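Local coordinates for protein DNA ligase (Aquifex aeolicus, PDB 3QWU) that probably joins nucleic acid ends as an ATP-dependent ligase of the RNA ligase family, and binds adenosine and calcium, at residues Leu264-Glu269 and His276-Leu281; Tyr95-Arg100 and Asp110-Leu115; Pro7-Glu12 and Lys37-Gly42. One frame throughout, in Å; residues are numbered along the deposited sequence.

Contact 1: residues Leu264-Glu269 and His276-Leu281; sequences LFMYEE and HLYEEL
Over one face of the Tyr278 ring lies the methyl of Met266, with CE 4.3 Å above the ring plane and displaced from the ring centre, nearest to CZ. The same aromatic ring makes a cation-pi pair with Arg283 of the second subunit. The other flat group, the His276 imidazole, is packed within its own segment: Leu277 CD2 sits against one face, away from the ring centre, and the Glu280 carboxylate carbon lies in plane at the edge, where ND1 makes a weak hydrogen bond to Glu280 OE2 of 2.7 Å. Across the helices the main apolar pair is Met266 and Leu277, SD to CB at 3.8 Å. The two side chains pass alongside each other, pointing in roughly opposite directions, and Met266 CE also lies 4.1 Å from Leu277 CB. A bend at the last Met266 torsion (chi3 71°) turns the methyl off the line of the chain, so that sulfur and methyl both border Leu277 while CE still reaches the tyrosine. This is a helix-loop-helix pairing in the Pab1020-type C-terminal region, in which helix 254-269 is joined to helix 276-299 by a short loop without regular structure. Leu237 of helix 233-242 packs on Leu277. The second subunit adds to the packing, with Phe290 of that chain on Met266 and Ile286 of that chain on Tyr278.

Contact 2: residues Tyr95-Arg100 and Asp110-Leu115; sequences YYALSR and DRLPDL. With ADN (adenosine), chain C.
Leu112 of helix 106-115 places its two methyls against Tyr95 and Ala97 of strand 94-98. The strand is an outermost one of an antiparallel sheet in the RNA ligase-family (nucleotidyltransferase) domain, and the helix packs across it: the segment axes approach to 8.4 Å at 103°, nearly perpendicular. Along the helix, Asp110 turns away from the strand. Its carboxylate is held by Asn315 and by the backbone N of Arg311 and Lys312, which ties this end of the contact to the C-terminal part of the chain. Arg111 follows, its NE bonded to Asp114 OD2 in a 3.1 Å salt bridge. The bond uses the anti lone pair of OD2, and the oxygen stands 21° out of the guanidinium plane. Leu112 carries the apolar contact. Leu112 CD1 lies 3.8 Å from Tyr95 CB and 3.9 Å from Tyr96 N, while Leu112 CD2 is 4.2 Å from Ala97 CB; the two branches thus span residues i and i+2 of the strand, whose CB atoms point to the same side. The leucine CG stands anti to the carbonyl carbon (chi1 -74°), and with chi2 extended the two branches turn toward the strand. The Tyr95 ring itself leads away, its hydroxyl hydrogen-bonded to Asp122. Pro113 has no N-H to give, the helix kinks there, and Asp114 N makes only a weak bond to Arg111 O. At Asp114 the carboxylate OD2 is shared with the hydroxyl of Tyr343. Beyond the strand, Arg100 belongs to the adenosine pocket: the ribose O3' lies over one face of its guanidinium, 3.7 Å from Arg100 NE.

Contact 3: residues Pro7-Glu12 and Lys37-Gly42; sequences PELVKE and KDIPRG
Leu9 reaches from helix 7-15 to the loop 37-42 with both of its methyls. Leu9 CD2 faces Ile39 CG1 at 4.3 Å and Lys37 CB at 4.4 Å, while Leu9 CD1 lies beside Lys37 CD, also at 4.4 Å. Leu9 CG stands roughly opposite the backbone N, though away from a staggered position (chi1 -148°). Both partners direct their CB toward the helix; the aliphatic lysine chain runs past the leucine as far as CD, and its ammonium end leads away. The next shell backs both sides. Tyr36 packs on Leu9 and also on Glu12, further along the helix, while Ile39 is backed by Ile5, Trp52 and Phe32 of strand 27-32, and Val10 rests on Leu30 of that same strand. The loop itself is braced by polar bonds, with Asp35 OD1 taking Arg41 N and Thr43 OG1 bonding Pro40 O; Gly42 pairs by its backbone with Phe32, and its carbonyl also accepts a bond from Arg87. Helix 7-15 thus packs beside the small N-terminal antiparallel sheet and the loop joining its strands 27-32 and 44-45. As a loose, partly buried apolar contact of two methyls with aliphatic carbons, it has little directional preference.

How the contacts relate
The contacts follow in the order 3, 2, 1 along the chain, each closing before the next opens. Contacts 2 and 3 are neighbours: their centres are about 25 Å apart, and they touch where Arg100 CG meets Arg41 NH1 at 3.8 Å. Through this touch the loop after strand 27-32 adjoins the adenosine-pocket end of the segment 95-100. Contact 1 stands apart, with its centre about 39 Å from that of contact 2, on the opposite side of the chain's centre, and about 41 Å from that of contact 3. It belongs to the C-terminal helices; contact 2 belongs to the RNA ligase-family region. Among these contacts, the one beside the adenosine pocket and the one touched by the second subunit lie in different parts of the chain.

Contact 1: residues Leu264-Glu269 and His276-Leu281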
loop_
_atom_site.group_PDB
_atom_site.type_symbol
_atom_site.label_atom_id
_atom_site.label_comp_id
_atom_site.label_asym_id
_atom_site.label_seq_id
_atom_site.Cartn_x
_atom_site.Cartn_y
_atom_site.Cartn_z
ATOM N N LEU A 264 9.664 13.909 -2.372
ATOM C CA LEU A 264 10.287 15.042 -1.662
ATOM C C LEU A 264 11.745 15.347 -2.031
ATOM O O LEU A 264 12.151 16.495 -1.949
ATOM C CB LEU A 264 10.079 14.945 -0.142
ATOM C CG LEU A 264 8.588 15.145 0.222
ATOM C CD1 LEU A 264 8.350 14.675 1.603
ATOM C CD2 LEU A 264 8.202 16.598 0.074
ATOM N N PHE A 265 12.501 14.331 -2.461
ATOM C CA PHE A 265 13.816 14.536 -3.049
ATOM C C PHE A 265 13.654 15.265 -4.365
ATOM O O PHE A 265 14.330 16.227 -4.620
ATOM C CB PHE A 265 14.522 13.182 -3.241
ATOM C CG PHE A 265 15.774 13.237 -4.112
ATOM C CD1 PHE A 265 16.954 13.694 -3.610
ATOM C CD2 PHE A 265 15.741 12.797 -5.443
ATOM C CE1 PHE A 265 18.108 13.750 -4.428
ATOM C CE2 PHE A 265 16.852 12.820 -6.253
ATOM C CZ PHE A 265 18.047 13.305 -5.768
ATOM N N MET A 266 12.746 14.803 -5.218
ATOM C CA MET A 266 12.483 15.510 -6.499
ATOM C C MET A 266 12.144 16.956 -6.282
ATOM O O MET A 266 12.609 17.829 -7.030
ATOM C CB MET A 266 11.387 14.806 -7.328
ATOM C CG MET A 266 11.866 13.460 -7.779
ATOM S SD MET A 266 10.699 12.447 -8.561
ATOM C CE MET A 266 10.503 13.337 -10.161
ATOM N N TYR A 267 11.354 17.222 -5.243
ATOM C CA TYR A 267 10.954 18.579 -4.921
ATOM C C TYR A 267 12.120 19.378 -4.387
ATOM O O TYR A 267 12.288 20.550 -4.694
ATOM C CB TYR A 267 9.820 18.528 -3.903
ATOM C CG TYR A 267 9.442 19.846 -3.248
ATOM C CD1 TYR A 267 8.570 20.717 -3.858
ATOM C CD2 TYR A 267 9.953 20.195 -2.012
ATOM C CE1 TYR A 267 8.221 21.943 -3.248
ATOM C CE2 TYR A 267 9.621 21.406 -1.401
ATOM C CZ TYR A 267 8.751 22.259 -2.020
ATOM O OH TYR A 267 8.411 23.434 -1.406
ATOM N N GLU A 268 12.926 18.769 -3.540
ATOM C CA GLU A 268 14.051 19.481 -3.015
ATOM C C GLU A 268 15.017 19.813 -4.149
ATOM O O GLU A 268 15.540 20.893 -4.203
ATOM C CB GLU A 268 14.734 18.675 -1.896
ATOM C CG GLU A 268 15.989 19.358 -1.299
ATOM C CD GLU A 268 16.507 18.667 -0.049
ATOM O OE1 GLU A 268 16.128 17.495 0.227
ATOM O OE2 GLU A 268 17.259 19.314 0.693
ATOM N N GLU A 269 15.253 18.872 -5.044
ATOM C CA GLU A 269 16.243 19.071 -6.080
ATOM C C GLU A 269 15.716 19.726 -7.352
ATOM O O GLU A 269 16.498 20.103 -8.175
ATOM C CB GLU A 269 16.922 17.733 -6.405
ATOM C CG GLU A 269 17.813 17.240 -5.261
ATOM C CD GLU A 269 18.769 18.306 -4.733
ATOM O OE1 GLU A 269 19.447 18.925 -5.581
ATOM O OE2 GLU A 269 18.827 18.558 -3.486
ATOM N N HIS A 276 13.986 11.536 -14.918
ATOM C CA HIS A 276 14.282 10.133 -15.166
ATOM C C HIS A 276 13.671 9.254 -14.051
ATOM O O HIS A 276 13.526 8.064 -14.241
ATOM C CB HIS A 276 15.803 9.920 -15.239
ATOM C CG HIS A 276 16.521 10.245 -13.965
ATOM N ND1 HIS A 276 16.765 9.298 -12.989
ATOM C CD2 HIS A 276 17.031 11.419 -13.490
ATOM C CE1 HIS A 276 17.404 9.870 -11.973
ATOM N NE2 HIS A 276 17.570 11.158 -12.243
ATOM N N LEU A 277 13.346 9.847 -12.895
ATOM C CA LEU A 277 12.773 9.094 -11.787
ATOM C C LEU A 277 11.346 8.598 -12.114
ATOM O O LEU A 277 10.895 7.623 -11.566
ATOM C CB LEU A 277 12.757 9.887 -10.499
ATOM C CG LEU A 277 13.987 9.917 -9.591
ATOM C CD1 LEU A 277 14.570 8.517 -9.350
ATOM C CD2 LEU A 277 15.060 10.863 -10.141
ATOM N N TYR A 278 10.659 9.229 -13.038
ATOM C CA TYR A 278 9.388 8.690 -13.451
ATOM C C TYR A 278 9.539 7.258 -13.943
ATOM O O TYR A 278 8.949 6.314 -13.375
ATOM C CB TYR A 278 8.785 9.556 -14.538
ATOM C CG TYR A 278 8.349 10.906 -14.081
ATOM C CD1 TYR A 278 7.422 11.056 -13.063
ATOM C CD2 TYR A 278 8.859 12.046 -14.656
ATOM C CE1 TYR A 278 7.001 12.333 -12.635
ATOM C CE2 TYR A 278 8.453 13.335 -14.231
ATOM C CZ TYR A 278 7.516 13.461 -13.236
ATOM O OH TYR A 278 7.136 14.703 -12.823
ATOM N N GLU A 279 10.345 7.081 -14.991
ATOM C CA GLU A 279 10.526 5.762 -15.560
ATOM C C GLU A 279 11.110 4.820 -14.526
ATOM O O GLU A 279 10.688 3.675 -14.399
ATOM C CB GLU A 279 11.408 5.789 -16.831
ATOM C CG GLU A 279 11.273 4.489 -17.680
ATOM C CD GLU A 279 12.388 4.264 -18.705
ATOM O OE1 GLU A 279 12.741 5.222 -19.443
ATOM O OE2 GLU A 279 12.891 3.111 -18.787
ATOM N N GLU A 280 12.079 5.301 -13.771
ATOM C CA GLU A 280 12.690 4.456 -12.768
ATOM C C GLU A 280 11.681 4.008 -11.713
ATOM O O GLU A 280 11.620 2.804 -11.382
ATOM C CB GLU A 280 13.927 5.138 -12.181
ATOM C CG GLU A 280 15.135 5.114 -13.145
ATOM C CD GLU A 280 16.136 6.301 -12.948
ATOM O OE1 GLU A 280 16.265 6.757 -11.795
ATOM O OE2 GLU A 280 16.801 6.773 -13.950
ATOM N N LEU A 281 10.826 4.909 -11.222
ATOM C CA LEU A 281 9.817 4.453 -10.249
ATOM C C LEU A 281 8.870 3.345 -10.854
ATOM O O LEU A 281 8.579 2.366 -10.200
ATOM C CB LEU A 281 9.066 5.633 -9.580
ATOM C CG LEU A 281 7.908 5.178 -8.644
ATOM C CD1 LEU A 281 8.370 4.299 -7.467
ATOM C CD2 LEU A 281 7.063 6.372 -8.152
#

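Contact 2: residues Tyr95-Arg100 and Asp110-Leu115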
loop_
_atom_site.group_PDB
_atom_site.type_symbol
_atom_site.label_atom_id
_atom_site.label_comp_id
_atom_site.label_asym_id
_atom_site.label_seq_id
_atom_site.Cartn_x
_atom_site.Cartn_y
_atom_site.Cartn_z
ATOM N N TYR A 95 30.825 -15.624 23.106
ATOM C CA TYR A 95 30.420 -14.420 22.436
ATOM C C TYR A 95 29.155 -14.740 21.657
ATOM O O TYR A 95 29.035 -15.823 21.077
ATOM C CB TYR A 95 31.520 -13.993 21.486
ATOM C CG TYR A 95 32.898 -13.990 22.103
ATOM C CD1 TYR A 95 33.323 -12.936 22.905
ATOM C CD2 TYR A 95 33.788 -15.041 21.855
ATOM C CE1 TYR A 95 34.614 -12.923 23.461
ATOM C CE2 TYR A 95 35.076 -15.050 22.396
ATOM C CZ TYR A 95 35.493 -13.993 23.209
ATOM O OH TYR A 95 36.788 -14.015 23.750
ATOM N N TYR A 96 28.234 -13.777 21.606
ATOM C CA TYR A 96 26.942 -13.998 20.971
ATOM C C TYR A 96 26.520 -12.765 20.213
ATOM O O TYR A 96 26.969 -11.625 20.499
ATOM C CB TYR A 96 25.868 -14.358 21.986
ATOM C CG TYR A 96 26.222 -15.526 22.878
ATOM C CD1 TYR A 96 25.878 -16.852 22.529
ATOM C CD2 TYR A 96 26.897 -15.322 24.075
ATOM C CE1 TYR A 96 26.200 -17.921 23.354
ATOM C CE2 TYR A 96 27.222 -16.393 24.903
ATOM C CZ TYR A 96 26.875 -17.682 24.539
ATOM O OH TYR A 96 27.212 -18.703 25.388
ATOM N N ALA A 97 25.635 -13.003 19.256
ATOM C CA ALA A 97 25.168 -11.928 18.353
ATOM C C ALA A 97 23.660 -11.951 18.351
ATOM O O ALA A 97 23.067 -13.017 18.160
ATOM C CB ALA A 97 25.748 -12.131 16.913
ATOM N N LEU A 98 23.059 -10.799 18.609
ATOM C CA LEU A 98 21.603 -10.662 18.623
ATOM C C LEU A 98 21.112 -9.966 17.356
ATOM O O LEU A 98 21.688 -8.943 16.972
ATOM C CB LEU A 98 21.125 -9.822 19.806
ATOM C CG LEU A 98 21.347 -10.314 21.228
ATOM C CD1 LEU A 98 20.687 -9.339 22.189
ATOM C CD2 LEU A 98 20.814 -11.747 21.481
ATOM N N SER A 99 20.058 -10.513 16.743
ATOM C CA SER A 99 19.261 -9.833 15.700
ATOM C C SER A 99 18.502 -8.632 16.266
ATOM O O SER A 99 18.351 -8.479 17.472
ATOM C CB SER A 99 18.208 -10.780 15.142
ATOM O OG SER A 99 17.150 -10.945 16.089
ATOM N N ARG A 100 17.961 -7.811 15.398
ATOM C CA ARG A 100 17.292 -6.619 15.854
ATOM C C ARG A 100 16.158 -7.019 16.734
ATOM O O ARG A 100 15.856 -6.306 17.715
ATOM C CB ARG A 100 16.775 -5.794 14.678
ATOM C CG ARG A 100 16.142 -4.491 15.096
ATOM C CD ARG A 100 17.093 -3.313 15.417
ATOM N NE ARG A 100 16.531 -2.133 14.728
ATOM C CZ ARG A 100 16.104 -0.992 15.274
ATOM N NH1 ARG A 100 16.209 -0.760 16.559
ATOM N NH2 ARG A 100 15.581 -0.046 14.501
ATOM N N ASP A 110 27.728 -17.958 14.842
ATOM C CA ASP A 110 28.672 -18.936 14.269
ATOM C C ASP A 110 29.861 -18.242 13.583
ATOM O O ASP A 110 31.010 -18.654 13.678
ATOM C CB ASP A 110 27.911 -19.786 13.237
ATOM C CG ASP A 110 28.804 -20.764 12.490
ATOM O OD1 ASP A 110 29.632 -20.301 11.688
ATOM O OD2 ASP A 110 28.673 -21.986 12.695
ATOM N N ARG A 111 29.585 -17.186 12.876
ATOM C CA ARG A 111 30.625 -16.572 12.075
ATOM C C ARG A 111 31.410 -15.418 12.732
ATOM O O ARG A 111 32.303 -14.883 12.099
ATOM C CB ARG A 111 30.025 -16.111 10.762
ATOM C CG ARG A 111 29.423 -17.217 9.925
ATOM C CD ARG A 111 30.456 -18.203 9.452
ATOM N NE ARG A 111 31.537 -17.518 8.750
ATOM C CZ ARG A 111 31.472 -17.094 7.498
ATOM N NH1 ARG A 111 32.489 -16.457 6.980
ATOM N NH2 ARG A 111 30.390 -17.303 6.769
ATOM N N LEU A 112 31.119 -15.069 13.998
ATOM C CA LEU A 112 31.849 -14.015 14.722
ATOM C C LEU A 112 33.374 -14.063 14.552
ATOM O O LEU A 112 34.005 -13.047 14.262
ATOM C CB LEU A 112 31.484 -14.049 16.207
ATOM C CG LEU A 112 30.090 -13.500 16.558
ATOM C CD1 LEU A 112 29.853 -13.440 18.114
ATOM C CD2 LEU A 112 29.866 -12.124 15.925
ATOM N N PRO A 113 33.978 -15.248 14.696
ATOM C CA PRO A 113 35.450 -15.310 14.558
ATOM C C PRO A 113 36.012 -14.983 13.178
ATOM O O PRO A 113 37.115 -14.471 13.046
ATOM C CB PRO A 113 35.782 -16.758 14.967
ATOM C CG PRO A 113 34.543 -17.208 15.839
ATOM C CD PRO A 113 33.398 -16.528 15.144
ATOM N N ASP A 114 35.246 -15.224 12.145
ATOM C CA ASP A 114 35.596 -14.723 10.838
ATOM C C ASP A 114 35.258 -13.266 10.613
ATOM O O ASP A 114 35.860 -12.629 9.741
ATOM C CB ASP A 114 34.895 -15.556 9.798
ATOM C CG ASP A 114 35.328 -16.983 9.844
ATOM O OD1 ASP A 114 36.540 -17.190 10.045
ATOM O OD2 ASP A 114 34.485 -17.879 9.700
ATOM N N LEU A 115 34.290 -12.728 11.356
ATOM C CA LEU A 115 33.802 -11.389 11.092
ATOM C C LEU A 115 34.552 -10.269 11.844
ATOM O O LEU A 115 34.711 -9.139 11.322
ATOM C CB LEU A 115 32.315 -11.315 11.393
ATOM C CG LEU A 115 31.399 -12.193 10.505
ATOM C CD1 LEU A 115 30.012 -12.172 11.098
ATOM C CD2 LEU A 115 31.350 -11.730 9.074
HETATM O "O5'" ADN C . 17.410 2.004 11.776
HETATM C "C5'" ADN C . 18.574 2.239 10.982
HETATM C "C4'" ADN C . 19.315 0.926 10.763
HETATM O "O4'" ADN C . 20.399 1.077 9.795
HETATM C "C3'" ADN C . 19.966 0.449 12.054
HETATM O "O3'" ADN C . 19.147 -0.385 12.869
HETATM C "C2'" ADN C . 21.234 -0.257 11.586
HETATM O "O2'" ADN C . 21.060 -1.664 11.587
HETATM C "C1'" ADN C . 21.508 0.231 10.165
HETATM N N9 ADN C . 22.743 1.019 10.030
HETATM C C8 ADN C . 23.587 0.914 8.978
HETATM N N7 ADN C . 24.647 1.751 9.085
HETATM C C5 ADN C . 24.440 2.434 10.241
HETATM C C6 ADN C . 25.160 3.507 10.934
HETATM N N6 ADN C . 26.314 3.960 10.369
HETATM N N1 ADN C . 24.672 3.950 12.134
HETATM C C2 ADN C . 23.505 3.458 12.643
HETATM N N3 ADN C . 22.771 2.486 12.028
HETATM C C4 ADN C . 23.199 1.948 10.864
#

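Contact 3: residues Pro7-Glu12 and Lys37-Gly42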
loop_
_atom_site.group_PDB
_atom_site.type_symbol
_atom_site.label_atom_id
_atom_site.label_comp_id
_atom_site.label_asym_id
_atom_site.label_seq_id
_atom_site.Cartn_x
_atom_site.Cartn_y
_atom_site.Cartn_z
ATOM N N PRO A 7 10.238 -5.577 37.685
ATOM C CA PRO A 7 9.468 -6.841 37.657
ATOM C C PRO A 7 8.006 -6.847 37.159
ATOM O O PRO A 7 7.582 -7.858 36.593
ATOM C CB PRO A 7 9.506 -7.297 39.114
ATOM C CG PRO A 7 10.792 -6.751 39.630
ATOM C CD PRO A 7 11.027 -5.447 38.925
ATOM N N GLU A 8 7.232 -5.787 37.383
ATOM C CA GLU A 8 5.798 -5.823 37.016
ATOM C C GLU A 8 5.553 -5.215 35.664
ATOM O O GLU A 8 4.456 -5.357 35.109
ATOM C CB GLU A 8 4.892 -5.122 38.038
ATOM C CG GLU A 8 4.943 -5.726 39.411
ATOM C CD GLU A 8 6.117 -5.220 40.214
ATOM O OE1 GLU A 8 6.904 -4.419 39.673
ATOM O OE2 GLU A 8 6.253 -5.622 41.390
ATOM N N LEU A 9 6.555 -4.508 35.144
ATOM C CA LEU A 9 6.513 -4.097 33.756
ATOM C C LEU A 9 6.687 -5.373 32.917
ATOM O O LEU A 9 5.917 -5.613 31.983
ATOM C CB LEU A 9 7.574 -3.022 33.459
ATOM C CG LEU A 9 7.194 -1.989 32.378
ATOM C CD1 LEU A 9 7.817 -0.600 32.630
ATOM C CD2 LEU A 9 7.572 -2.508 31.010
ATOM N N VAL A 10 7.646 -6.218 33.306
ATOM C CA VAL A 10 7.893 -7.494 32.615
ATOM C C VAL A 10 6.728 -8.479 32.777
ATOM O O VAL A 10 6.335 -9.150 31.822
ATOM C CB VAL A 10 9.229 -8.149 33.085
ATOM C CG1 VAL A 10 9.414 -9.538 32.470
ATOM C CG2 VAL A 10 10.429 -7.258 32.734
ATOM N N LYS A 11 6.159 -8.539 33.979
ATOM C CA LYS A 11 4.982 -9.370 34.243
ATOM C C LYS A 11 3.792 -9.015 33.330
ATOM O O LYS A 11 3.117 -9.916 32.816
ATOM C CB LYS A 11 4.588 -9.256 35.716
ATOM C CG LYS A 11 3.475 -10.217 36.175
ATOM C CD LYS A 11 3.181 -10.046 37.662
ATOM C CE LYS A 11 2.799 -11.360 38.334
ATOM N NZ LYS A 11 2.885 -11.242 39.813
ATOM N N GLU A 12 3.539 -7.722 33.121
ATOM C CA GLU A 12 2.400 -7.288 32.298
ATOM C C GLU A 12 2.659 -7.589 30.833
ATOM O O GLU A 12 1.731 -7.958 30.110
ATOM C CB GLU A 12 2.077 -5.792 32.488
ATOM C CG GLU A 12 0.726 -5.317 31.854
ATOM C CD GLU A 12 -0.527 -5.584 32.727
ATOM O OE1 GLU A 12 -0.664 -4.993 33.823
ATOM O OE2 GLU A 12 -1.408 -6.363 32.300
ATOM N N LYS A 37 5.987 0.367 26.439
ATOM C CA LYS A 37 6.202 1.391 27.460
ATOM C C LYS A 37 7.658 1.894 27.435
ATOM O O LYS A 37 8.376 1.846 28.460
ATOM C CB LYS A 37 5.808 0.855 28.855
ATOM C CG LYS A 37 4.422 1.318 29.365
ATOM C CD LYS A 37 4.410 1.548 30.905
ATOM C CE LYS A 37 3.696 2.863 31.300
ATOM N NZ LYS A 37 4.316 4.082 30.659
ATOM N N ASP A 38 8.077 2.333 26.238
ATOM C CA ASP A 38 9.420 2.929 25.977
ATOM C C ASP A 38 10.606 1.948 25.965
ATOM O O ASP A 38 11.717 2.365 25.624
ATOM C CB ASP A 38 9.741 4.088 26.953
ATOM C CG ASP A 38 8.562 5.030 27.161
ATOM O OD1 ASP A 38 8.348 5.466 28.312
ATOM O OD2 ASP A 38 7.836 5.320 26.190
ATOM N N ILE A 39 10.391 0.678 26.343
ATOM C CA ILE A 39 11.419 -0.369 26.190
ATOM C C ILE A 39 11.483 -0.758 24.735
ATOM O O ILE A 39 10.561 -1.367 24.206
ATOM C CB ILE A 39 11.102 -1.667 26.987
ATOM C CG1 ILE A 39 10.898 -1.377 28.483
ATOM C CG2 ILE A 39 12.193 -2.739 26.768
ATOM C CD1 ILE A 39 11.947 -0.517 29.087
ATOM N N PRO A 40 12.566 -0.408 24.059
ATOM C CA PRO A 40 12.587 -0.767 22.639
ATOM C C PRO A 40 12.592 -2.292 22.409
ATOM O O PRO A 40 13.175 -3.050 23.202
ATOM C CB PRO A 40 13.860 -0.100 22.131
ATOM C CG PRO A 40 14.722 0.033 23.288
ATOM C CD PRO A 40 13.844 0.182 24.497
ATOM N N ARG A 41 11.834 -2.711 21.392
ATOM C CA ARG A 41 11.899 -4.054 20.779
ATOM C C ARG A 41 13.335 -4.542 20.590
ATOM O O ARG A 41 14.187 -3.799 20.181
ATOM C CB ARG A 41 11.188 -4.007 19.410
ATOM C CG ARG A 41 11.489 -5.155 18.472
ATOM C CD ARG A 41 10.561 -5.203 17.249
ATOM N NE ARG A 41 10.871 -6.392 16.444
ATOM C CZ ARG A 41 11.756 -6.444 15.443
ATOM N NH1 ARG A 41 12.442 -5.353 15.064
ATOM N NH2 ARG A 41 11.960 -7.600 14.803
ATOM N N GLY A 42 13.589 -5.806 20.865
ATOM C CA GLY A 42 14.920 -6.357 20.721
ATOM C C GLY A 42 15.644 -6.431 22.045
ATOM O O GLY A 42 16.690 -7.070 22.155
#